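Local coordinates for protein fiber (Human adenovirus 26, PDB 6FJN) that forms the trimeric knob domain at the tip of the adenovirus fiber, which probably attaches the virion to receptors on the host cell, at residues A[105-111]-A[144-148]; A[65-70]-A[96-102]; A[48-53]-A[165-171]; A[20-26]-A[39-45]. All blocks are in the same frame, centred on the assembly; numbering follows the deposited sequence. Where two conformers were deposited one is given.

Contact 1. Residues A[105-111]-A[144-148]; sequences LTAYPKP and FNQET
Lys-110 and Gln-146 each bend to find a backbone carbonyl on the opposite loop: the lysine sets CG beside its own backbone N (chi1 -57°) and turns again at its next two bonds, and the glutamine folds at chi2 (-52°), which brings its amide back to Pro-109 O. The ammonium meets Glu-147 O in the carbonyl plane, NZ to O 2.8 Å. NZ also donates to a water, 2.9 Å from NZ, that carries the link on to Thr-148 O, and to Cys-152 O beyond the two segments. Gln-146 NE2 makes two bonds, one across the contact to Pro-109 O at 3.0 Å (158° at the hydrogen) and one to Phe-144 O at 2.8 Å; with OE1 held by Asn-118, the rotation of the amide is fixed. The setting is the antiparallel beta sandwich of the fiber knob: 144-148 leaves strand 137-144, while 105-111 belongs to the long connection leading into strand 123-129. At the end of strand 137-144, Tyr-108 and Phe-144 run alongside each other in the same direction, with their rings oblique. Phe-144 CB sits over one face of the tyrosine ring, 4.1 Å from its centroid, and Ala-107 CB lies over the opposite face, while the tyrosine OH is bonded to Leu-181 N. Farther along, Pro-111 rests its CG 3.4 Å from Gln-146 O, and Thr-106 reaches outward to Asp-88 of the second subunit.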
# COMPACT_ATOMS: atom_id res chain seq x y z
N LEU A 105 16.14 -3.80 12.61
CA LEU A 105 17.56 -3.91 12.16
C LEU A 105 17.92 -5.29 11.62
O LEU A 105 18.88 -5.44 10.88
CB LEU A 105 18.50 -3.50 13.30
CG LEU A 105 18.65 -1.97 13.42
CD1 LEU A 105 19.19 -1.63 14.80
CD2 LEU A 105 19.51 -1.37 12.33
N THR A 106 17.15 -6.31 11.96
CA THR A 106 17.36 -7.64 11.35
C THR A 106 16.81 -7.69 9.94
O THR A 106 17.46 -8.14 8.98
CB THR A 106 16.75 -8.75 12.18
OG1 THR A 106 17.30 -8.66 13.49
CG2 THR A 106 17.04 -10.13 11.59
N ALA A 107 15.59 -7.17 9.74
CA ALA A 107 15.01 -7.08 8.39
C ALA A 107 15.83 -6.15 7.53
O ALA A 107 16.03 -6.36 6.31
CB ALA A 107 13.60 -6.54 8.48
N TYR A 108 16.26 -5.03 8.15
CA TYR A 108 16.89 -3.93 7.40
C TYR A 108 18.21 -3.58 8.05
O TYR A 108 18.32 -2.59 8.81
CB TYR A 108 15.96 -2.71 7.29
CG TYR A 108 14.52 -3.04 7.06
CD1 TYR A 108 14.09 -3.69 5.94
CD2 TYR A 108 13.54 -2.68 7.99
CE1 TYR A 108 12.75 -3.96 5.71
CE2 TYR A 108 12.20 -2.95 7.78
CZ TYR A 108 11.80 -3.59 6.65
OH TYR A 108 10.46 -3.86 6.48
N PRO A 109 19.24 -4.39 7.83
CA PRO A 109 20.50 -4.14 8.50
C PRO A 109 21.22 -2.95 7.88
O PRO A 109 21.10 -2.65 6.71
CB PRO A 109 21.27 -5.45 8.30
CG PRO A 109 20.68 -6.02 7.06
CD PRO A 109 19.27 -5.61 7.01
N LYS A 110 22.03 -2.31 8.71
CA LYS A 110 22.91 -1.28 8.23
C LYS A 110 23.87 -1.86 7.22
O LYS A 110 24.25 -3.05 7.29
CB LYS A 110 23.77 -0.70 9.36
CG LYS A 110 22.97 -0.15 10.52
CD LYS A 110 22.59 1.29 10.37
CE LYS A 110 23.41 2.11 11.37
NZ LYS A 110 23.46 3.48 10.86
N PRO A 111 24.34 -1.03 6.29
CA PRO A 111 25.36 -1.54 5.38
C PRO A 111 26.62 -1.99 6.09
O PRO A 111 27.00 -1.43 7.14
CB PRO A 111 25.69 -0.34 4.52
CG PRO A 111 24.55 0.59 4.68
CD PRO A 111 24.08 0.40 6.07
N PHE A 144 15.34 1.82 4.29
CA PHE A 144 15.36 1.64 5.74
C PHE A 144 16.75 1.27 6.22
O PHE A 144 17.33 0.26 5.77
CB PHE A 144 14.37 0.54 6.13
CG PHE A 144 12.96 0.88 5.70
CD1 PHE A 144 12.24 1.87 6.35
CD2 PHE A 144 12.37 0.27 4.63
CE1 PHE A 144 10.99 2.25 5.93
CE2 PHE A 144 11.09 0.64 4.20
CZ PHE A 144 10.43 1.65 4.86
N ASN A 145 17.25 2.06 7.18
CA ASN A 145 18.51 1.79 7.88
C ASN A 145 19.74 1.73 6.99
O ASN A 145 20.73 1.12 7.34
CB ASN A 145 18.42 0.55 8.78
CG ASN A 145 17.37 0.66 9.84
OD1 ASN A 145 16.86 -0.43 10.31
ND2 ASN A 145 17.01 1.82 10.27
N GLN A 146 19.68 2.40 5.84
CA GLN A 146 20.81 2.38 4.91
C GLN A 146 21.77 3.54 5.09
O GLN A 146 22.82 3.55 4.47
CB GLN A 146 20.34 2.25 3.46
CG GLN A 146 19.50 0.99 3.24
CD GLN A 146 20.22 -0.24 3.73
OE1 GLN A 146 21.29 -0.60 3.21
NE2 GLN A 146 19.75 -0.82 4.80
N GLU A 147 21.46 4.51 5.95
CA GLU A 147 22.36 5.59 6.24
C GLU A 147 23.30 5.24 7.38
O GLU A 147 22.94 4.56 8.31
CB GLU A 147 21.60 6.85 6.63
CG GLU A 147 20.65 7.32 5.51
CD GLU A 147 21.38 7.62 4.22
OE1 GLU A 147 22.31 8.47 4.25
OE2 GLU A 147 21.01 7.11 3.16
N THR A 148 24.52 5.76 7.28
CA THR A 148 25.45 5.75 8.40
C THR A 148 25.84 7.21 8.87
O THR A 148 26.53 7.32 9.89
CB THR A 148 26.72 4.98 8.02
OG1 THR A 148 27.20 5.53 6.81
CG2 THR A 148 26.38 3.52 7.80
O HOH W 1 25.72 5.03 11.77

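Contact 2. Residues A[65-70]-A[96-102]; sequences FDENGI and NNAVPFM
One face of the Phe-65 ring is covered by the thioether of Met-102: the methyl CE stands 3.6 Å from the ring centroid, only 9° off the normal, and SD lies over the same face, 3.4 Å from Phe-65 CG. This is a Met-aromatic contact reinforced by CH-pi packing, and bends at chi2 and chi3 of the methionine curl its end onto the ring. The amides of Asn-68 and Asn-97 have planes 45° apart and do not touch; a water spans them, 2.6 Å from Asn-68 OD1, with a weak bond from Asn-97 ND2. In a third flat group, the Asp-66 carboxylate, OD1 accepts from Asn-68 N, an Asx turn, and from Ile-70 N on the opposite face of its plane, stiffening the type I turn from Asp-66 to Gly-69. That turn ends in Gly-69, whose bare CA packs 3.8 Å from Met-102 CG. Beside it Ala-98 N donates to Asn-68 O at 2.8 Å, nearly straight at 172°. The partner loop runs close to residues that bind L-glutamate in another structure of this protein; one of them, Lys-30, donates through NZ to Pro-100 O. One direct hydrogen bond between the segments is thus supplemented by sulfur, methyl and ring contacts, while the bridge between the two exposed asparagines passes through water.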
# COMPACT_ATOMS: atom_id res chain seq x y z
N PHE A 65 17.90 8.73 12.90
CA PHE A 65 17.44 8.61 14.27
C PHE A 65 18.53 8.07 15.16
O PHE A 65 19.35 7.21 14.72
CB PHE A 65 16.22 7.69 14.38
CG PHE A 65 15.05 8.10 13.51
CD1 PHE A 65 14.11 9.03 13.98
CD2 PHE A 65 14.91 7.58 12.23
CE1 PHE A 65 13.04 9.40 13.20
CE2 PHE A 65 13.80 7.94 11.46
CZ PHE A 65 12.90 8.85 11.95
N ASP A 66 18.50 8.48 16.42
CA ASP A 66 19.41 7.92 17.42
C ASP A 66 18.87 6.63 17.99
O ASP A 66 17.83 6.11 17.57
CB ASP A 66 19.71 9.00 18.47
CG ASP A 66 18.55 9.40 19.34
OD1 ASP A 66 17.61 8.57 19.51
OD2 ASP A 66 18.57 10.54 19.88
N GLU A 67 19.59 6.14 19.03
CA GLU A 67 19.30 4.88 19.75
C GLU A 67 17.93 4.84 20.42
O GLU A 67 17.40 3.79 20.77
CB GLU A 67 20.38 4.63 20.82
CG GLU A 67 21.63 4.03 20.22
CD GLU A 67 21.44 2.57 19.82
OE1 GLU A 67 22.06 2.12 18.84
OE2 GLU A 67 20.62 1.86 20.45
N ASN A 68 17.39 6.01 20.67
CA ASN A 68 16.06 6.17 21.27
C ASN A 68 14.95 6.38 20.21
O ASN A 68 13.80 6.66 20.61
CB ASN A 68 16.07 7.34 22.24
CG ASN A 68 16.96 7.06 23.45
OD1 ASN A 68 17.00 5.94 23.99
ND2 ASN A 68 17.69 8.09 23.84
N GLY A 69 15.31 6.35 18.94
CA GLY A 69 14.34 6.63 17.91
C GLY A 69 14.04 8.12 17.73
O GLY A 69 12.99 8.44 17.15
N ILE A 70 14.91 8.99 18.22
CA ILE A 70 14.68 10.43 18.16
C ILE A 70 15.46 11.00 16.98
O ILE A 70 16.63 10.64 16.76
CB ILE A 70 15.05 11.04 19.53
CG1 ILE A 70 14.07 10.48 20.59
CG2 ILE A 70 15.10 12.53 19.46
CD1 ILE A 70 14.09 10.97 21.97
N ASN A 96 10.77 12.24 23.09
CA ASN A 96 10.04 11.03 23.46
C ASN A 96 10.59 9.80 22.72
O ASN A 96 10.61 9.80 21.45
CB ASN A 96 8.57 11.17 23.06
CG ASN A 96 7.89 12.36 23.69
OD1 ASN A 96 7.46 12.30 24.84
ND2 ASN A 96 7.76 13.43 22.91
N ASN A 97 10.99 8.76 23.48
CA ASN A 97 11.44 7.43 22.91
C ASN A 97 10.48 7.00 21.85
O ASN A 97 9.25 7.13 22.03
CB ASN A 97 11.45 6.31 24.00
CG ASN A 97 11.94 4.90 23.50
OD1 ASN A 97 11.25 4.11 22.75
ND2 ASN A 97 13.11 4.52 24.00
N ALA A 98 11.02 6.51 20.75
CA ALA A 98 10.22 6.01 19.64
C ALA A 98 10.81 4.75 18.99
O ALA A 98 10.61 4.53 17.81
CB ALA A 98 10.08 7.13 18.66
N VAL A 99 11.51 3.92 19.77
CA VAL A 99 12.10 2.71 19.25
C VAL A 99 11.03 1.82 18.52
O VAL A 99 11.32 1.26 17.51
CB VAL A 99 12.94 1.96 20.30
CG1 VAL A 99 13.46 0.66 19.71
CG2 VAL A 99 14.13 2.83 20.68
N PRO A 100 9.80 1.72 19.09
CA PRO A 100 8.79 0.89 18.40
C PRO A 100 8.37 1.37 17.02
O PRO A 100 7.62 0.62 16.35
CB PRO A 100 7.62 0.87 19.37
CG PRO A 100 8.30 1.08 20.72
CD PRO A 100 9.32 2.15 20.41
N PHE A 101 8.77 2.56 16.62
CA PHE A 101 8.53 3.08 15.26
C PHE A 101 9.72 2.90 14.37
O PHE A 101 9.65 3.23 13.19
CB PHE A 101 8.17 4.56 15.30
CG PHE A 101 6.85 4.83 15.95
CD1 PHE A 101 6.71 4.84 17.32
CD2 PHE A 101 5.71 5.06 15.18
CE1 PHE A 101 5.48 5.08 17.92
CE2 PHE A 101 4.51 5.30 15.78
CZ PHE A 101 4.39 5.31 17.12
N MET A 102 10.85 2.43 14.90
CA MET A 102 12.07 2.39 14.11
C MET A 102 12.07 1.14 13.21
O MET A 102 11.51 0.11 13.56
CB MET A 102 13.30 2.38 15.00
CG MET A 102 13.49 3.69 15.72
SD MET A 102 13.77 5.09 14.60
CE MET A 102 12.18 5.94 14.63
O HOH W 2 15.30 4.48 25.32

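Contact 3. Residues A[48-53]-A[165-171]; sequences YHQMTA and DYSAQQF. With EDO (1,2-ethanediol), chain B; EDO (1,2-ethanediol), chain C.
Met-51 is held through both its backbone N and its backbone O, and along its side chain, by the loop 165-171. Its N donates to Gln-169 O (3.0 Å), and its O accepts from Ala-168 N (2.8 Å). The chain runs straight to SD and then bends at chi3 (-81°), which tucks CE beneath the turn, 3.5 Å from Tyr-166 O and 3.7 Å from Tyr-166 CB. Phe-171 adds a third backbone bond, its N to Tyr-48 O at 2.8 Å; CB packs against Tyr-48 CB, while the ring leads away from the contact to meet Trp-162. Gln-170, extended, passes obliquely across His-49, CB 3.3 Å from His-49 O, and brings NE2 to the edge of the imidazole, 3.4 Å from His-49 CD2, with the amide turned 65° against the ring. The same NE2 is bonded to Ala-43 O, and the residue also packs on Lys-117 of the third subunit. Two ethanediol molecules, probably from the crystallisation liquor, lie near Gln-50. In the conformer given, Asp-165 OD1 accepts from Ser-167 N, an Asx turn overlapping the type II turn from Tyr-166 to Gln-169, and also from Ser-167 OG. The pattern is of two loops zipped by backbone bonds at one end of the knob's beta sandwich.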
# COMPACT_ATOMS: atom_id res chain seq x y z
N TYR A 48 13.08 23.94 -6.31
CA TYR A 48 12.04 22.94 -6.61
C TYR A 48 10.65 23.55 -6.66
O TYR A 48 9.72 22.88 -7.13
CB TYR A 48 12.13 21.72 -5.66
CG TYR A 48 13.33 20.86 -6.01
CD1 TYR A 48 13.30 19.96 -7.05
CD2 TYR A 48 14.53 21.02 -5.31
CE1 TYR A 48 14.39 19.20 -7.42
CE2 TYR A 48 15.67 20.30 -5.68
CZ TYR A 48 15.58 19.38 -6.72
OH TYR A 48 16.73 18.68 -7.12
N HIS A 49 10.46 24.76 -6.17
CA HIS A 49 9.18 25.44 -6.29
C HIS A 49 8.87 25.87 -7.72
O HIS A 49 7.68 25.94 -8.10
CB HIS A 49 9.10 26.62 -5.32
CG HIS A 49 7.87 27.42 -5.49
ND1 HIS A 49 7.84 28.58 -6.22
CD2 HIS A 49 6.60 27.22 -5.03
CE1 HIS A 49 6.60 29.05 -6.22
NE2 HIS A 49 5.84 28.25 -5.50
N GLN A 50 9.88 26.11 -8.53
CA GLN A 50 9.68 26.45 -9.94
C GLN A 50 10.88 25.85 -10.67
O GLN A 50 11.89 26.50 -10.88
CB GLN A 50 9.47 27.93 -10.19
CG GLN A 50 9.03 28.18 -11.63
CD GLN A 50 9.01 29.62 -12.03
OE1 GLN A 50 9.55 29.96 -13.06
NE2 GLN A 50 8.40 30.47 -11.23
N MET A 51 10.74 24.59 -11.01
CA MET A 51 11.91 23.85 -11.55
C MET A 51 12.35 24.41 -12.90
O MET A 51 11.58 25.00 -13.63
CB MET A 51 11.54 22.39 -11.70
CG MET A 51 11.35 21.71 -10.35
SD MET A 51 10.93 19.95 -10.45
CE MET A 51 9.19 20.07 -10.76
N THR A 52 13.64 24.27 -13.20
CA THR A 52 14.17 24.59 -14.52
C THR A 52 14.57 23.29 -15.19
O THR A 52 14.54 22.24 -14.59
CB THR A 52 15.39 25.51 -14.43
OG1 THR A 52 16.49 24.76 -13.91
CG2 THR A 52 15.11 26.69 -13.54
N ALA A 53 15.02 23.39 -16.44
CA ALA A 53 15.49 22.19 -17.16
C ALA A 53 16.74 21.58 -16.55
O ALA A 53 16.94 20.36 -16.73
CB ALA A 53 15.73 22.50 -18.63
N ASP A 165 10.91 16.11 -18.28
CA ASP A 165 11.09 17.51 -18.03
C ASP A 165 9.86 18.06 -17.34
O ASP A 165 8.76 18.18 -17.95
CB ASP A 165 11.28 18.26 -19.33
CG ASP A 165 11.29 19.77 -19.12
OD1 ASP A 165 11.94 20.21 -18.13
OD2 ASP A 165 10.66 20.50 -19.94
N TYR A 166 10.03 18.39 -16.05
CA TYR A 166 8.97 19.08 -15.30
C TYR A 166 9.32 20.54 -15.04
O TYR A 166 8.86 21.14 -14.10
CB TYR A 166 8.63 18.32 -14.02
CG TYR A 166 8.20 16.88 -14.22
CD1 TYR A 166 7.35 16.49 -15.28
CD2 TYR A 166 8.59 15.89 -13.32
CE1 TYR A 166 6.94 15.19 -15.43
CE2 TYR A 166 8.18 14.60 -13.47
CZ TYR A 166 7.36 14.23 -14.54
OH TYR A 166 6.97 12.95 -14.78
N SER A 167 10.14 21.13 -15.91
CA SER A 167 10.46 22.54 -15.77
C SER A 167 9.20 23.41 -15.82
O SER A 167 8.20 23.04 -16.48
CB SER A 167 11.50 22.98 -16.82
OG SER A 167 11.02 22.72 -18.10
N ALA A 168 9.27 24.51 -15.09
CA ALA A 168 8.20 25.47 -14.89
C ALA A 168 7.06 24.92 -14.07
O ALA A 168 5.98 25.55 -14.07
CB ALA A 168 7.65 26.01 -16.20
N GLN A 169 7.22 23.78 -13.42
CA GLN A 169 6.25 23.28 -12.45
C GLN A 169 6.82 23.35 -11.06
O GLN A 169 8.04 23.33 -10.82
CB GLN A 169 5.82 21.85 -12.82
CG GLN A 169 5.08 21.77 -14.13
CD GLN A 169 4.65 20.37 -14.44
OE1 GLN A 169 5.18 19.74 -15.42
NE2 GLN A 169 3.73 19.86 -13.71
N GLN A 170 5.90 23.30 -10.10
CA GLN A 170 6.21 23.21 -8.69
C GLN A 170 6.32 21.75 -8.31
O GLN A 170 5.41 20.95 -8.64
CB GLN A 170 5.08 23.87 -7.90
CG GLN A 170 5.25 23.83 -6.39
CD GLN A 170 4.18 24.65 -5.70
OE1 GLN A 170 3.21 25.14 -6.34
NE2 GLN A 170 4.31 24.81 -4.39
N PHE A 171 7.38 21.36 -7.61
CA PHE A 171 7.45 19.98 -7.12
C PHE A 171 6.36 19.76 -6.09
O PHE A 171 6.33 20.43 -5.04
CB PHE A 171 8.82 19.66 -6.56
CG PHE A 171 8.96 18.21 -6.19
CD1 PHE A 171 8.43 17.72 -5.00
CD2 PHE A 171 9.61 17.33 -7.03
CE1 PHE A 171 8.51 16.41 -4.66
CE2 PHE A 171 9.71 15.97 -6.68
CZ PHE A 171 9.15 15.53 -5.49
C1 EDO B . 11.08 27.61 -15.62
O1 EDO B . 11.39 27.68 -14.23
C2 EDO B . 12.34 27.53 -16.47
O2 EDO B . 12.08 26.56 -17.49
C1 EDO C . 12.44 28.77 -7.94
O1 EDO C . 11.32 29.41 -7.31
C2 EDO C . 12.88 29.42 -9.24
O2 EDO C . 13.57 28.43 -10.02

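Contact 4. Residues A[20-26]-A[39-45]; sequences KDSKLTL and VSLLAVT
Val-39 fills the hollow between two leucine tips of the neighbouring strand, with Leu-24 CD1 3.8 Å from Val-39 CG2 and Leu-26 CD1 3.8 Å from Val-39 CB. Two residues on, Leu-41 CD1 lies over the backbone at Lys-23 O, 3.6 Å away, between Ser-22 CB, at 4.0 Å, and Leu-24 CD1, at 4.2 Å. Both Leu-24 (chi1 -176°) and Leu-41 (chi1 178°) hold CG anti to the backbone N, a setting that lets their ends lean across the strand gap. These residues share one face of the sheet, and the ridge they build presses on Leu-63, Ile-61, Phe-158 and Phe-160. Segments 22-26 and 39-43 of strands 22-31 and 34-43 run antiparallel (170°), as the two arms of a hairpin in one sheet of the knob's beta sandwich, so this largely apolar face belongs to its interior. Lys-23 with Leu-42 and Thr-25 with Ser-40 are the hydrogen-bonded pairs. On their face Thr-25 OG1 bonds to Arg-121 of the third subunit, and Leu-42 packs on Tyr-119 of that subunit; a water joins Lys-23 O (2.8 Å) to Thr-25 OG1. Where the hairpin opens, Asp-21 O takes the N-H groups of Val-44, at 2.8 Å, and Thr-45, at 3.1 Å, and its carboxylate collects those of Met-16, Ser-17 and Thr-18.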
# COMPACT_ATOMS: atom_id res chain seq x y z
N LYS A 20 14.30 24.42 5.04
CA LYS A 20 12.87 24.78 5.18
C LYS A 20 12.24 25.34 3.89
O LYS A 20 11.47 26.26 3.89
CB LYS A 20 12.64 25.61 6.41
CG LYS A 20 12.75 24.80 7.71
CD LYS A 20 12.90 25.69 8.91
CE LYS A 20 13.01 24.87 10.18
NZ LYS A 20 13.29 25.64 11.40
N ASP A 21 12.62 24.71 2.78
CA ASP A 21 12.05 25.05 1.48
C ASP A 21 10.86 24.21 1.11
O ASP A 21 10.28 24.46 0.03
CB ASP A 21 13.13 24.97 0.38
CG ASP A 21 13.65 23.59 0.08
OD1 ASP A 21 13.24 22.67 0.74
OD2 ASP A 21 14.52 23.51 -0.85
N SER A 22 10.47 23.29 1.96
CA SER A 22 9.49 22.28 1.56
C SER A 22 8.71 21.77 2.76
O SER A 22 9.17 21.94 3.92
CB SER A 22 10.21 21.13 0.84
OG SER A 22 11.24 20.55 1.62
N LYS A 23 7.54 21.17 2.51
CA LYS A 23 6.76 20.49 3.50
C LYS A 23 6.81 19.01 3.17
O LYS A 23 6.26 18.57 2.14
CB LYS A 23 5.26 20.96 3.53
CG LYS A 23 4.31 20.05 4.40
CD LYS A 23 4.40 20.26 5.92
CE LYS A 23 3.71 19.15 6.75
NZ LYS A 23 3.35 19.60 8.10
N LEU A 24 7.41 18.25 4.07
CA LEU A 24 7.26 16.79 4.08
C LEU A 24 6.05 16.46 4.93
O LEU A 24 6.02 16.81 6.11
CB LEU A 24 8.50 16.16 4.71
CG LEU A 24 8.50 14.62 4.70
CD1 LEU A 24 8.72 14.06 3.31
CD2 LEU A 24 9.54 14.04 5.66
N THR A 25 5.04 15.81 4.34
CA THR A 25 3.92 15.31 5.11
C THR A 25 4.18 13.85 5.37
O THR A 25 4.22 13.07 4.43
CB THR A 25 2.58 15.52 4.41
OG1 THR A 25 2.44 16.89 4.06
CG2 THR A 25 1.41 15.12 5.30
N LEU A 26 4.41 13.47 6.62
CA LEU A 26 4.75 12.10 6.95
C LEU A 26 4.00 11.70 8.20
O LEU A 26 4.09 12.39 9.22
CB LEU A 26 6.27 11.92 7.16
CG LEU A 26 6.71 10.51 7.55
CD1 LEU A 26 6.41 9.51 6.48
CD2 LEU A 26 8.20 10.55 7.88
N VAL A 39 3.24 9.25 3.08
CA VAL A 39 4.19 10.34 2.83
C VAL A 39 3.82 11.11 1.57
O VAL A 39 3.36 10.53 0.55
CB VAL A 39 5.64 9.78 2.73
CG1 VAL A 39 5.84 8.84 1.57
CG2 VAL A 39 6.69 10.91 2.73
N SER A 40 4.23 12.37 1.56
CA SER A 40 4.21 13.19 0.38
C SER A 40 5.12 14.37 0.64
O SER A 40 5.54 14.62 1.80
CB SER A 40 2.78 13.68 0.13
OG SER A 40 2.31 14.53 1.19
N LEU A 41 5.43 15.13 -0.41
CA LEU A 41 6.43 16.18 -0.34
C LEU A 41 6.01 17.31 -1.30
O LEU A 41 5.62 17.03 -2.45
CB LEU A 41 7.80 15.62 -0.71
CG LEU A 41 8.98 16.59 -0.74
CD1 LEU A 41 9.27 17.23 0.61
CD2 LEU A 41 10.21 15.89 -1.27
N LEU A 42 6.15 18.54 -0.81
CA LEU A 42 5.76 19.76 -1.54
C LEU A 42 6.87 20.78 -1.43
O LEU A 42 7.29 21.09 -0.28
CB LEU A 42 4.49 20.32 -0.87
CG LEU A 42 4.10 21.73 -1.22
CD1 LEU A 42 3.58 21.77 -2.61
CD2 LEU A 42 3.09 22.27 -0.22
N ALA A 43 7.34 21.34 -2.53
CA ALA A 43 8.31 22.44 -2.49
C ALA A 43 7.57 23.75 -2.36
O ALA A 43 6.74 24.09 -3.24
CB ALA A 43 9.19 22.43 -3.72
N VAL A 44 7.88 24.54 -1.35
CA VAL A 44 7.20 25.79 -1.06
C VAL A 44 7.99 26.97 -1.61
O VAL A 44 7.40 27.95 -2.07
CB VAL A 44 6.95 25.91 0.45
CG1 VAL A 44 6.34 27.21 0.84
CG2 VAL A 44 6.09 24.75 0.94
N THR A 45 9.32 26.93 -1.51
CA THR A 45 10.23 27.95 -2.03
C THR A 45 11.43 27.25 -2.67
O THR A 45 11.54 26.03 -2.65
CB THR A 45 10.69 28.89 -0.92
OG1 THR A 45 11.30 28.15 0.12
CG2 THR A 45 9.56 29.73 -0.35
O HOH W 3 9.55 27.49 2.25
O HOH W 4 13.29 23.98 -3.40
O HOH W 5 3.69 17.48 1.75

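Overall arrangement
From the N terminus, contact 4 closes first, pairing the two strands of a hairpin within one sheet. The chain then enters the loop 48-53, whose partner lies more than a hundred residues later, so contact 3 encloses both contact 2 and contact 1, which follow one another in series. Contact 2 joins the turn after strand 58-65 to the long connection after strand 89-90; that connection runs directly into 105-111, which contact 1 fastens to the exit of strand 137-144. Contacts 3 and 4 touch through Ala-43, which meets Gln-170 and Phe-171, and lie on the opposite side of the chain's centre from contacts 1 and 2.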